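PDB 4NZJ: putative alpha-galactosidase from Bacteroides fragilis, which probably hydrolyses terminal, non-reducing alpha-D-galactose residues in alpha-D-galactosides, including galactose oligosaccharides, galactomannans and galactolipids, as a member of glycoside hydrolase family 27. Local coordinates for residues A[422-427]-A[463-468]; A[444-449]-A[469-474]; A[47-52]-A[63-68]; A[19-24]-A[86-91]; A[204-209]-A[240-245]. One frame throughout, in Å; residues are numbered along the deposited sequence.

Contact 1 of 5, residues A[422-427]-A[463-468]; sequences SSPQTV and LAPYQC
Gln425 and Leu463 are paired by backbone hydrogen bonds at the end of a two-stranded antiparallel ribbon in the C-terminal beta-sandwich domain. Leu463 N meets Gln425 O at 2.9 Å, while Gln425 N returns the bond to Leu463 O at 3.0 Å. A CA-H...O contact adds to this second carbonyl, with Pro424 CA 3.2 Å from Leu463 O.

Apolar contact is lighter: Val427 CG2 touches Leu463 CD1 at 3.9 Å. Two van der Waals contacts set a carbon against an oxygen. Pro465 CG lies 3.4 Å from Ser422 O, and Tyr466 OH 3.3 Å from Ser422 CB. Tyr466 CG is anti to its own carbonyl carbon (chi1 -47°), which carries the phenol toward Ser422; Trp283 meets this ring edge-to-face.

Within the type II turn from Ala464 to Gln467, OE1 of Gln467 takes the Ala464 N-H on an in-plane lone pair. Backbone bonds therefore fix the register at Gln425 and Leu463, whereas across these two segments Pro465 and Tyr466 add packing.

Contact 2 of 5, residues A[444-449]-A[469-474]; sequences CLDNHL and KVYIFG
Cys444 approaches the Tyr471 ring at its edge, its sulfur lying near the ring plane rather than over a face. In the conformer described here, one of two deposited, SG is 3.5 Å from CD2 of Tyr471 and nearly as close to CE2, a sulfur-aromatic contact 85° off the ring normal. With chi1 at -56°, SG stands anti to the carbonyl carbon of Cys444, on the side of the sheet that Tyr471 also occupies. Leu445 turns to the other side: its side chain crosses that of Val470 obliquely, CD2 lying 4.0 Å from CG1 of Val470, and its CD1 comes 4.1 Å from CG1 of Ile472.

The two residues at the register point, Cys444 and Tyr471, are an antiparallel non-hydrogen-bonded pair, where strand 441-444 lies beside strand 468-473 in the sheet of the C-terminal beta sandwich. The chain then leaves the sheet through a turn in which Asn447 OD1 accepts from Leu449 N, an Asx turn, and helix 378-384 packs on Leu445.

Val470 O takes two donors, Leu445 N at 3.1 Å and a water at 2.8 Å. The same water accepts from Asp446 N and donates to Asp446 OD2, so it bridges the turn to the strand. It also sits over one face of the Tyr471 ring, toward the rim, while the carboxylate plane of Asp446, likewise in one of two deposited conformers, is turned 73° from that ring.

Contact 3 of 5, residues A[47-52]-A[63-68]; sequences KLPEGL and GVMTSK
The carbonyl of Gly51 is the flat group that receives strand 60-64: Val64 N stands above its plane, 41° out of it and not on a lone pair, at 2.9 Å from Gly51 O. Gly63 CA reaches the same oxygen at 3.2 Å in a CA-H...O contact. Nearby, the CB-CG side of the puckered Pro49 ring is met by CE of Met65.

This is the edge of the four-stranded antiparallel sheet of the Ig-like domain, where strands 52-55 and 60-64 are neighbours and Leu52 and Gly63 form a non-hydrogen-bonded pair. A type II turn from Pro49 to Leu52 leads into it, closed by Leu52 N on Pro49 O. Gly51 and Gly63, at backbone angles suited to glycine, bring the two chains close, with CA of Leu52 and CA of Gly63 4.4 Å apart.

Met65, a selenomethionine deposited in two conformers, supplies the apolar side. In the conformer described, its chain is bent at the last torsion, chi3 60°, which turns CE toward Pro49 while SE faces Leu52. Leu52 and Met65 cross at about a right angle. Tyr71 packs against both Pro49 and Met65, while a water joins Glu50 O to Thr66 N. In this same conformer Leu52 CD1 lies 3.4 Å from Met65 SE.

Contact 4 of 5, residues A[19-24]-A[86-91]; sequences HIIGNY and KQLVIR
Parallel pairing of strand 20-23 with strand 82-92 places Ile20 beside Val89 and Ile21 beside Ile90 at the edge of the mixed sheet of the Ig-like domain, an arrangement consistent with the A' to G pairing of Ig folds. Four backbone bonds alternate along the pair. Val89 N gives to His19 O, Ile21 N to Val89 O, Arg91 N to Ile21 O at 2.9 Å, and Asn23 N to Arg91 O at 3.0 Å.

Ile20 and Val89 run alongside each other from the same face, Ile20 CG1 being 4.0 Å from Val89 CB. With Ile20 CG1 anti to the backbone N (chi1 -171°), CD1 extends over one face of the Arg91 guanidinium, whose charge is met by salt bridges to Asp70 and Glu95. The opposite face holds Ile21 CG2, in the conformer described of two deposited, against Ile90 CG1 at 3.8 Å. At the start, a water joins His19 ND1 to Gln87 O, and Lys86 CG lies 3.8 Å from CE1 of His19.

Strand 20-23 is outermost in this sheet; strand 69-79 flanks 82-92 on its other side, and Phe29 of strand 28-36 packs on Ile21 and Ile90.

Contact 5 of 5, residues A[204-209]-A[240-245]; sequences TDAKDF and RALRAT
Ala206 CB overlaps the turn of backbone at Ala241 and Leu242, coming 3.5 Å from Ala241 O and 3.8 Å from Ala241 CB. The two helices that meet here, 202-212 and 228-243, are successive helices of the TIM barrel, joined in sequence by strand 216-220. The small methyls are consistent with the close approach, CA of Ala206 and CA of Leu242 being 5.4 Å apart.

Leu242 also touches the Ala206 methyl. Though its CB is directed off the other helix, CD2 returns to 4.0 Å from Ala206 CB. Farther along the chain, where helix 228-243 is giving way to a loop, Thr245 turns its methyl to the first helix, CG2 being 3.5 Å from Ala206 O. The Lys207 side chain, in the conformer described of two deposited, runs past Thr245 in the opposite direction. Bent at chi2 (-63°), it lays CE near Ala244 O, at 3.5 Å.

The contact is thus made by methyl and methylene groups laid against backbone oxygens and one another. Neighbouring side chains extend it: Glu202 of helix 202-212 packs on Ala241, and Ala210 on Thr245. A bond within its own segment helps hold Thr245. Its hydroxyl, set between the backbone N and the carbonyl carbon (chi1 74°), donates in the carbonyl plane to Leu242 O at 2.8 Å, an oxygen that also accepts from Thr245 N.

The five contacts sample all three domains. Contacts 1 and 2 share the C-terminal sandwich and touch where Leu463 CD2 meets Lys469 CG at 3.7 Å; their segments alternate along the chain. Contacts 3 and 4 face each other within the Ig-like domain, their centres 11 Å apart, and Leu52 CD1 packs on Ile90 CD1 at 3.7 Å, linking one sheet to the other. Contact 5 lies between helices of the catalytic barrel, whereas TIM-barrel active sites form at the C-terminal ends of the strands. Tyr24 of contact 4 reaches it through a cation-pi interaction with Arg243, deposited in two conformers. Contact 1 lies farthest off, its centre about 49 Å from those of both contacts 3 and 5.

Contact 1 of 5, residues A[422-427]-A[463-468]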
# COMPACT_ATOMS: atom_id res chain seq x y z
N SER A 422 26.25 3.30 9.98
CA SER A 422 26.03 3.65 11.37
C SER A 422 26.71 4.96 11.76
O SER A 422 26.63 5.37 12.91
CB SER A 422 26.54 2.51 12.25
OG SER A 422 27.92 2.28 12.00
N SER A 423 27.38 5.60 10.81
CA SER A 423 28.01 6.90 11.04
C SER A 423 27.45 7.92 10.06
O SER A 423 26.94 7.55 9.01
CB SER A 423 29.52 6.80 10.88
OG SER A 423 29.87 6.45 9.55
N PRO A 424 27.57 9.22 10.39
CA PRO A 424 27.09 10.22 9.44
C PRO A 424 27.86 10.19 8.14
O PRO A 424 29.05 9.86 8.12
CB PRO A 424 27.32 11.56 10.16
CG PRO A 424 27.68 11.23 11.57
CD PRO A 424 28.19 9.83 11.58
N GLN A 425 27.17 10.50 7.05
CA GLN A 425 27.78 10.52 5.73
C GLN A 425 27.29 11.75 4.99
O GLN A 425 26.16 12.21 5.19
CB GLN A 425 27.39 9.27 4.95
CG GLN A 425 27.84 7.95 5.59
CD GLN A 425 29.34 7.76 5.57
OE1 GLN A 425 30.02 8.15 4.63
NE2 GLN A 425 29.88 7.15 6.63
N THR A 426 28.16 12.29 4.13
CA THR A 426 27.82 13.42 3.28
C THR A 426 27.76 12.94 1.84
O THR A 426 28.68 12.25 1.38
CB THR A 426 28.84 14.56 3.43
OG1 THR A 426 28.87 15.01 4.78
CG2 THR A 426 28.50 15.73 2.50
N VAL A 427 26.68 13.27 1.15
CA VAL A 427 26.54 12.99 -0.27
C VAL A 427 26.51 14.32 -1.02
O VAL A 427 25.73 15.20 -0.68
CB VAL A 427 25.25 12.20 -0.56
CG1 VAL A 427 25.10 11.93 -2.05
CG2 VAL A 427 25.24 10.90 0.24
N LEU A 463 23.72 13.45 5.99
CA LEU A 463 22.89 12.37 6.50
C LEU A 463 23.37 11.87 7.86
O LEU A 463 24.55 11.59 8.04
CB LEU A 463 22.89 11.21 5.50
CG LEU A 463 22.35 11.52 4.10
CD1 LEU A 463 22.63 10.39 3.11
CD2 LEU A 463 20.86 11.82 4.15
N ALA A 464 22.44 11.77 8.80
CA ALA A 464 22.70 11.10 10.07
C ALA A 464 22.78 9.60 9.81
O ALA A 464 22.42 9.14 8.72
CB ALA A 464 21.58 11.40 11.06
N PRO A 465 23.25 8.82 10.81
CA PRO A 465 23.24 7.37 10.63
C PRO A 465 21.86 6.87 10.21
O PRO A 465 20.85 7.31 10.76
CB PRO A 465 23.64 6.85 12.01
CG PRO A 465 24.45 7.95 12.61
CD PRO A 465 23.78 9.21 12.13
N TYR A 466 21.83 5.99 9.21
CA TYR A 466 20.59 5.36 8.76
C TYR A 466 19.59 6.29 8.08
O TYR A 466 18.50 5.85 7.73
CB TYR A 466 19.90 4.65 9.93
CG TYR A 466 20.84 3.81 10.75
CD1 TYR A 466 21.63 2.84 10.15
CD2 TYR A 466 20.95 3.99 12.13
CE1 TYR A 466 22.50 2.08 10.89
CE2 TYR A 466 21.82 3.22 12.88
CZ TYR A 466 22.59 2.26 12.24
OH TYR A 466 23.47 1.49 12.96
N GLN A 467 19.95 7.55 7.86
CA GLN A 467 18.98 8.54 7.39
C GLN A 467 18.80 8.53 5.87
O GLN A 467 19.76 8.33 5.12
CB GLN A 467 19.39 9.95 7.83
CG GLN A 467 18.37 11.02 7.43
CD GLN A 467 18.65 12.37 8.04
OE1 GLN A 467 19.80 12.73 8.30
NE2 GLN A 467 17.59 13.14 8.29
N CYS A 468 17.57 8.78 5.45
CA CYS A 468 17.23 8.94 4.05
C CYS A 468 16.63 10.32 3.87
O CYS A 468 15.63 10.65 4.52
CB CYS A 468 16.23 7.87 3.65
SG CYS A 468 15.79 7.90 1.90

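Contact 2 of 5, residues A[444-449]-A[469-474]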
# COMPACT_ATOMS: atom_id res chain seq x y z
N CYS A 444 12.97 20.27 -1.38
CA CYS A 444 13.55 19.47 -0.31
C CYS A 444 12.46 19.03 0.66
O CYS A 444 11.77 19.86 1.26
CB CYS A 444 14.63 20.27 0.42
SG CYS A 444 15.96 20.91 -0.64
N LEU A 445 12.28 17.73 0.80
CA LEU A 445 11.25 17.21 1.70
C LEU A 445 11.59 17.41 3.18
O LEU A 445 10.69 17.47 4.01
CB LEU A 445 10.98 15.73 1.43
CG LEU A 445 9.99 15.40 0.31
CD1 LEU A 445 10.57 15.69 -1.06
CD2 LEU A 445 9.56 13.95 0.41
N ASP A 446 12.88 17.51 3.51
CA ASP A 446 13.32 17.65 4.90
C ASP A 446 12.78 18.93 5.54
O ASP A 446 12.39 18.93 6.71
CB ASP A 446 14.86 17.58 5.01
CG ASP A 446 15.57 18.75 4.34
OD1 ASP A 446 15.51 19.88 4.88
OD2 ASP A 446 16.22 18.55 3.29
N ASN A 447 12.77 20.02 4.78
CA ASN A 447 12.32 21.33 5.28
C ASN A 447 11.18 21.97 4.47
O ASN A 447 10.79 23.10 4.76
CB ASN A 447 13.51 22.29 5.38
CG ASN A 447 14.26 22.46 4.07
OD1 ASN A 447 13.70 22.26 2.99
ND2 ASN A 447 15.53 22.82 4.16
N HIS A 448 10.68 21.26 3.46
CA HIS A 448 9.54 21.70 2.63
C HIS A 448 9.83 22.98 1.85
O HIS A 448 8.91 23.76 1.55
CB HIS A 448 8.27 21.84 3.48
CG HIS A 448 7.94 20.60 4.25
ND1 HIS A 448 8.44 20.35 5.51
CD2 HIS A 448 7.17 19.53 3.93
CE1 HIS A 448 7.99 19.18 5.93
NE2 HIS A 448 7.22 18.66 4.99
N LEU A 449 11.09 23.20 1.50
CA LEU A 449 11.51 24.41 0.80
C LEU A 449 11.85 24.11 -0.65
O LEU A 449 12.33 23.02 -0.98
CB LEU A 449 12.73 25.03 1.48
CG LEU A 449 12.52 25.54 2.91
CD1 LEU A 449 13.84 26.04 3.48
CD2 LEU A 449 11.46 26.63 2.95
N LYS A 469 17.26 11.15 3.05
CA LYS A 469 16.69 12.44 2.67
C LYS A 469 16.25 12.39 1.23
O LYS A 469 16.93 11.81 0.37
CB LYS A 469 17.69 13.58 2.88
CG LYS A 469 17.86 13.97 4.34
CD LYS A 469 18.81 15.13 4.51
CE LYS A 469 18.91 15.54 5.97
NZ LYS A 469 19.81 16.70 6.17
N VAL A 470 15.09 12.99 0.96
CA VAL A 470 14.47 12.93 -0.36
C VAL A 470 14.29 14.33 -0.93
O VAL A 470 13.98 15.29 -0.21
CB VAL A 470 13.12 12.19 -0.29
CG1 VAL A 470 12.47 12.11 -1.67
CG2 VAL A 470 13.29 10.81 0.31
N TYR A 471 14.49 14.43 -2.24
CA TYR A 471 14.42 15.67 -2.98
C TYR A 471 13.66 15.43 -4.27
O TYR A 471 13.64 14.31 -4.78
CB TYR A 471 15.83 16.15 -3.31
CG TYR A 471 16.70 16.34 -2.09
CD1 TYR A 471 17.39 15.27 -1.54
CD2 TYR A 471 16.80 17.58 -1.47
CE1 TYR A 471 18.17 15.44 -0.41
CE2 TYR A 471 17.59 17.76 -0.34
CZ TYR A 471 18.27 16.67 0.18
OH TYR A 471 19.05 16.82 1.30
N ILE A 472 13.01 16.47 -4.79
CA ILE A 472 12.38 16.38 -6.11
C ILE A 472 13.04 17.40 -7.03
O ILE A 472 12.98 18.61 -6.78
CB ILE A 472 10.85 16.59 -6.07
CG1 ILE A 472 10.20 15.60 -5.11
CG2 ILE A 472 10.26 16.43 -7.47
CD1 ILE A 472 8.71 15.78 -4.94
N PHE A 473 13.68 16.91 -8.09
CA PHE A 473 14.44 17.74 -9.01
C PHE A 473 13.63 18.06 -10.26
O PHE A 473 12.98 17.18 -10.82
CB PHE A 473 15.73 17.04 -9.43
CG PHE A 473 16.83 17.09 -8.40
CD1 PHE A 473 16.82 16.22 -7.32
CD2 PHE A 473 17.88 17.99 -8.52
CE1 PHE A 473 17.84 16.26 -6.37
CE2 PHE A 473 18.90 18.02 -7.58
CZ PHE A 473 18.88 17.16 -6.51
N GLY A 474 13.66 19.33 -10.67
CA GLY A 474 13.11 19.76 -11.95
C GLY A 474 11.89 20.66 -11.85
O GLY A 474 11.31 20.81 -10.77
O HOH W 1 15.24 16.48 1.96

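Contact 3 of 5, residues A[47-52]-A[63-68]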
# COMPACT_ATOMS: atom_id res chain seq x y z
N LYS A 47 -18.79 16.94 -12.50
CA LYS A 47 -18.59 15.89 -13.50
C LYS A 47 -18.42 14.51 -12.90
O LYS A 47 -17.70 13.66 -13.45
CB LYS A 47 -17.42 16.23 -14.44
CG LYS A 47 -17.51 17.60 -15.10
CD LYS A 47 -18.69 17.69 -16.06
N LEU A 48 -19.06 14.26 -11.75
CA LEU A 48 -19.09 12.92 -11.19
C LEU A 48 -19.96 12.07 -12.13
O LEU A 48 -21.10 12.43 -12.38
CB LEU A 48 -19.66 12.90 -9.77
CG LEU A 48 -19.53 11.57 -9.04
CD1 LEU A 48 -18.07 11.25 -8.74
CD2 LEU A 48 -20.34 11.59 -7.75
N PRO A 49 -19.41 10.96 -12.64
CA PRO A 49 -20.15 10.23 -13.67
C PRO A 49 -21.43 9.56 -13.17
O PRO A 49 -21.53 9.20 -11.99
CB PRO A 49 -19.16 9.16 -14.14
CG PRO A 49 -17.83 9.60 -13.67
CD PRO A 49 -18.07 10.40 -12.43
N GLU A 50 -22.37 9.38 -14.08
CA GLU A 50 -23.60 8.65 -13.82
C GLU A 50 -23.25 7.25 -13.31
O GLU A 50 -22.39 6.57 -13.87
CB GLU A 50 -24.42 8.55 -15.10
CG GLU A 50 -25.68 7.71 -15.00
CD GLU A 50 -26.47 7.72 -16.31
OE1 GLU A 50 -26.52 8.77 -16.97
OE2 GLU A 50 -27.02 6.66 -16.67
N GLY A 51 -23.91 6.84 -12.23
CA GLY A 51 -23.61 5.58 -11.56
C GLY A 51 -23.03 5.81 -10.18
O GLY A 51 -23.15 4.96 -9.30
N LEU A 52 -22.40 6.98 -9.99
CA LEU A 52 -21.77 7.32 -8.72
C LEU A 52 -22.45 8.51 -8.07
O LEU A 52 -23.05 9.34 -8.75
CB LEU A 52 -20.29 7.64 -8.92
CG LEU A 52 -19.43 6.53 -9.53
CD1 LEU A 52 -17.98 6.98 -9.66
CD2 LEU A 52 -19.52 5.26 -8.69
N GLY A 63 -21.19 3.80 -5.60
CA GLY A 63 -22.14 3.42 -6.64
C GLY A 63 -21.59 2.31 -7.52
O GLY A 63 -20.78 1.50 -7.06
N VAL A 64 -22.04 2.29 -8.77
CA VAL A 64 -21.59 1.33 -9.77
C VAL A 64 -21.49 2.03 -11.12
O VAL A 64 -22.42 2.71 -11.53
CB VAL A 64 -22.58 0.15 -9.90
CG1 VAL A 64 -22.15 -0.79 -11.01
CG2 VAL A 64 -22.70 -0.60 -8.58
N MSE A 65 -20.36 1.85 -11.80
CA MSE A 65 -20.20 2.38 -13.15
C MSE A 65 -20.23 1.23 -14.12
O MSE A 65 -19.55 0.22 -13.93
CB MSE A 65 -18.95 3.24 -13.26
CG MSE A 65 -19.17 4.53 -12.48
SE MSE A 65 -17.75 5.83 -12.88
CE MSE A 65 -18.08 5.94 -14.81
N THR A 66 -21.03 1.38 -15.17
CA THR A 66 -21.23 0.30 -16.13
C THR A 66 -20.49 0.49 -17.45
O THR A 66 -20.34 -0.46 -18.21
CB THR A 66 -22.73 0.08 -16.41
OG1 THR A 66 -23.33 1.31 -16.85
CG2 THR A 66 -23.45 -0.39 -15.15
N SER A 67 -20.01 1.71 -17.72
CA SER A 67 -19.33 2.02 -18.98
C SER A 67 -17.83 2.19 -18.77
O SER A 67 -17.40 2.93 -17.89
CB SER A 67 -19.89 3.31 -19.59
OG SER A 67 -21.24 3.13 -19.96
N LYS A 68 -17.04 1.50 -19.59
CA LYS A 68 -15.58 1.61 -19.52
C LYS A 68 -15.10 2.96 -20.01
O LYS A 68 -15.73 3.57 -20.88
CB LYS A 68 -14.92 0.51 -20.37
CG LYS A 68 -15.18 -0.90 -19.84
CD LYS A 68 -14.37 -1.94 -20.59
CE LYS A 68 -14.78 -2.03 -22.05
O HOH W 2 -22.62 3.98 -15.08

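Contact 4 of 5, residues A[19-24]-A[86-91]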
# COMPACT_ATOMS: atom_id res chain seq x y z
N HIS A 19 -4.75 10.30 -6.73
CA HIS A 19 -5.51 11.13 -7.66
C HIS A 19 -5.98 10.35 -8.90
O HIS A 19 -6.42 10.93 -9.89
CB HIS A 19 -4.67 12.34 -8.09
CG HIS A 19 -4.16 13.15 -6.94
ND1 HIS A 19 -4.99 13.85 -6.09
CD2 HIS A 19 -2.90 13.38 -6.50
CE1 HIS A 19 -4.26 14.48 -5.18
NE2 HIS A 19 -2.99 14.21 -5.41
N ILE A 20 -5.87 9.02 -8.83
CA ILE A 20 -6.39 8.14 -9.87
C ILE A 20 -6.85 6.87 -9.19
O ILE A 20 -6.25 6.43 -8.21
CB ILE A 20 -5.34 7.83 -10.96
CG1 ILE A 20 -6.00 7.09 -12.13
CG2 ILE A 20 -4.17 7.02 -10.40
CD1 ILE A 20 -5.08 6.90 -13.32
N ILE A 21 -7.96 6.30 -9.67
CA ILE A 21 -8.53 5.10 -9.07
C ILE A 21 -9.17 4.24 -10.17
O ILE A 21 -9.88 4.76 -11.03
CB ILE A 21 -9.57 5.46 -7.97
CG1 ILE A 21 -10.08 4.21 -7.24
CG2 ILE A 21 -10.74 6.24 -8.54
CD1 ILE A 21 -9.10 3.64 -6.24
N GLY A 22 -8.90 2.94 -10.12
CA GLY A 22 -9.43 1.99 -11.09
C GLY A 22 -10.45 1.06 -10.46
O GLY A 22 -10.35 0.71 -9.28
N ASN A 23 -11.44 0.67 -11.26
CA ASN A 23 -12.46 -0.28 -10.83
C ASN A 23 -13.02 -1.01 -12.05
O ASN A 23 -13.01 -0.46 -13.15
CB ASN A 23 -13.59 0.46 -10.10
CG ASN A 23 -14.35 -0.42 -9.13
OD1 ASN A 23 -15.58 -0.54 -9.21
ND2 ASN A 23 -13.64 -1.04 -8.21
N TYR A 24 -13.48 -2.25 -11.87
CA TYR A 24 -14.12 -2.98 -12.96
C TYR A 24 -15.53 -2.44 -13.22
O TYR A 24 -16.21 -2.02 -12.28
CB TYR A 24 -14.25 -4.49 -12.67
CG TYR A 24 -12.96 -5.25 -12.40
CD1 TYR A 24 -11.75 -4.85 -12.94
CD2 TYR A 24 -12.99 -6.41 -11.63
CE1 TYR A 24 -10.58 -5.57 -12.69
CE2 TYR A 24 -11.84 -7.13 -11.38
CZ TYR A 24 -10.64 -6.71 -11.91
OH TYR A 24 -9.48 -7.42 -11.66
N LYS A 86 -9.23 19.57 -6.44
CA LYS A 86 -8.30 18.60 -7.01
C LYS A 86 -9.02 17.73 -8.03
O LYS A 86 -10.18 17.37 -7.84
CB LYS A 86 -7.74 17.71 -5.90
CG LYS A 86 -6.23 17.62 -5.84
CD LYS A 86 -5.63 18.93 -5.35
CE LYS A 86 -4.16 18.78 -5.02
NZ LYS A 86 -3.55 20.09 -4.67
N GLN A 87 -8.32 17.38 -9.10
CA GLN A 87 -8.84 16.44 -10.09
C GLN A 87 -8.71 15.01 -9.58
O GLN A 87 -7.75 14.68 -8.88
CB GLN A 87 -8.09 16.57 -11.42
CG GLN A 87 -8.02 17.96 -12.03
CD GLN A 87 -9.34 18.43 -12.61
OE1 GLN A 87 -10.28 18.74 -11.87
NE2 GLN A 87 -9.41 18.50 -13.93
N LEU A 88 -9.68 14.18 -9.92
CA LEU A 88 -9.60 12.74 -9.71
C LEU A 88 -9.95 12.06 -11.02
O LEU A 88 -10.98 12.36 -11.63
CB LEU A 88 -10.56 12.28 -8.62
CG LEU A 88 -10.72 10.77 -8.42
CD1 LEU A 88 -9.45 10.15 -7.86
CD2 LEU A 88 -11.90 10.46 -7.52
N VAL A 89 -9.09 11.15 -11.47
CA VAL A 89 -9.38 10.36 -12.66
C VAL A 89 -9.90 9.00 -12.21
O VAL A 89 -9.26 8.31 -11.41
CB VAL A 89 -8.13 10.19 -13.56
CG1 VAL A 89 -8.41 9.21 -14.70
CG2 VAL A 89 -7.71 11.54 -14.10
N ILE A 90 -11.09 8.64 -12.70
CA ILE A 90 -11.66 7.33 -12.43
C ILE A 90 -11.57 6.51 -13.72
O ILE A 90 -12.12 6.90 -14.74
CB ILE A 90 -13.13 7.43 -11.98
CG1 ILE A 90 -13.21 8.22 -10.67
CG2 ILE A 90 -13.74 6.04 -11.80
CD1 ILE A 90 -14.62 8.53 -10.20
N ARG A 91 -10.86 5.38 -13.65
CA ARG A 91 -10.73 4.50 -14.81
C ARG A 91 -11.57 3.27 -14.57
O ARG A 91 -11.32 2.50 -13.63
CB ARG A 91 -9.27 4.10 -15.05
CG ARG A 91 -9.10 3.11 -16.20
CD ARG A 91 -7.63 2.98 -16.59
NE ARG A 91 -7.08 4.28 -16.96
CZ ARG A 91 -5.80 4.62 -16.88
NH1 ARG A 91 -4.88 3.74 -16.48
NH2 ARG A 91 -5.43 5.84 -17.22
O HOH W 3 -7.65 13.94 -6.06

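Contact 5 of 5, residues A[204-209]-A[240-245]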
# COMPACT_ATOMS: atom_id res chain seq x y z
N THR A 204 -16.00 -21.64 -5.65
CA THR A 204 -16.86 -21.52 -4.47
C THR A 204 -16.35 -20.45 -3.52
O THR A 204 -17.11 -19.59 -3.05
CB THR A 204 -16.95 -22.86 -3.71
OG1 THR A 204 -17.56 -23.85 -4.55
CG2 THR A 204 -17.78 -22.73 -2.43
N ASP A 205 -15.06 -20.50 -3.22
CA ASP A 205 -14.50 -19.59 -2.23
C ASP A 205 -14.56 -18.13 -2.71
O ASP A 205 -14.95 -17.25 -1.95
CB ASP A 205 -13.09 -20.02 -1.84
CG ASP A 205 -13.08 -21.34 -1.08
OD1 ASP A 205 -14.17 -21.91 -0.83
OD2 ASP A 205 -11.98 -21.81 -0.73
N ALA A 206 -14.21 -17.90 -3.97
CA ALA A 206 -14.28 -16.56 -4.55
C ALA A 206 -15.70 -16.01 -4.50
O ALA A 206 -15.91 -14.83 -4.16
CB ALA A 206 -13.75 -16.57 -5.97
N LYS A 207 -16.69 -16.84 -4.84
CA LYS A 207 -18.09 -16.41 -4.81
C LYS A 207 -18.52 -16.07 -3.39
O LYS A 207 -19.26 -15.11 -3.18
CB LYS A 207 -19.00 -17.48 -5.42
CG LYS A 207 -18.89 -17.58 -6.93
CD LYS A 207 -19.34 -16.29 -7.60
CE LYS A 207 -19.10 -16.33 -9.11
NZ LYS A 207 -19.48 -17.65 -9.69
N ASP A 208 -18.05 -16.85 -2.41
CA ASP A 208 -18.35 -16.54 -1.02
C ASP A 208 -17.71 -15.21 -0.62
O ASP A 208 -18.38 -14.35 -0.03
CB ASP A 208 -17.88 -17.66 -0.08
CG ASP A 208 -18.82 -18.85 -0.04
OD1 ASP A 208 -19.97 -18.77 -0.54
OD2 ASP A 208 -18.42 -19.89 0.52
N PHE A 209 -16.43 -15.04 -0.95
CA PHE A 209 -15.75 -13.78 -0.64
C PHE A 209 -16.52 -12.59 -1.21
O PHE A 209 -16.74 -11.59 -0.51
CB PHE A 209 -14.30 -13.77 -1.16
CG PHE A 209 -13.42 -14.85 -0.59
CD1 PHE A 209 -13.64 -15.37 0.68
CD2 PHE A 209 -12.35 -15.33 -1.33
CE1 PHE A 209 -12.82 -16.37 1.18
CE2 PHE A 209 -11.52 -16.32 -0.82
CZ PHE A 209 -11.76 -16.84 0.43
N ARG A 240 -8.93 -16.41 -12.16
CA ARG A 240 -10.13 -16.57 -12.96
C ARG A 240 -11.38 -16.59 -12.08
O ARG A 240 -12.39 -15.97 -12.41
CB ARG A 240 -10.06 -17.85 -13.81
CG ARG A 240 -9.06 -17.74 -14.95
CD ARG A 240 -9.20 -18.87 -15.95
NE ARG A 240 -8.90 -20.19 -15.38
CZ ARG A 240 -7.68 -20.72 -15.27
NH1 ARG A 240 -6.60 -20.05 -15.66
NH2 ARG A 240 -7.53 -21.93 -14.76
N ALA A 241 -11.29 -17.29 -10.95
CA ALA A 241 -12.41 -17.37 -10.02
C ALA A 241 -12.79 -15.99 -9.48
O ALA A 241 -13.98 -15.68 -9.38
CB ALA A 241 -12.07 -18.33 -8.89
N LEU A 242 -11.80 -15.17 -9.15
CA LEU A 242 -12.06 -13.81 -8.66
C LEU A 242 -12.72 -12.94 -9.72
O LEU A 242 -13.64 -12.17 -9.41
CB LEU A 242 -10.78 -13.14 -8.18
CG LEU A 242 -10.11 -13.75 -6.95
CD1 LEU A 242 -8.80 -13.03 -6.71
CD2 LEU A 242 -11.03 -13.67 -5.74
N ARG A 243 -12.26 -13.05 -10.96
CA ARG A 243 -12.78 -12.24 -12.06
C ARG A 243 -14.18 -12.69 -12.47
O ARG A 243 -14.91 -11.95 -13.12
CB ARG A 243 -11.86 -12.31 -13.28
CG ARG A 243 -10.51 -11.65 -13.09
CD ARG A 243 -10.61 -10.15 -12.89
NE ARG A 243 -11.31 -9.46 -13.98
CZ ARG A 243 -10.76 -9.14 -15.15
NH1 ARG A 243 -9.50 -9.46 -15.41
NH2 ARG A 243 -11.48 -8.51 -16.06
N ALA A 244 -14.55 -13.91 -12.09
CA ALA A 244 -15.88 -14.43 -12.40
C ALA A 244 -16.94 -13.92 -11.42
O ALA A 244 -18.13 -14.09 -11.66
CB ALA A 244 -15.87 -15.96 -12.41
N THR A 245 -16.52 -13.29 -10.32
CA THR A 245 -17.45 -12.72 -9.34
C THR A 245 -17.93 -11.35 -9.79
O THR A 245 -17.46 -10.82 -10.80
CB THR A 245 -16.82 -12.55 -7.95
OG1 THR A 245 -15.91 -11.44 -7.95
CG2 THR A 245 -16.08 -13.82 -7.51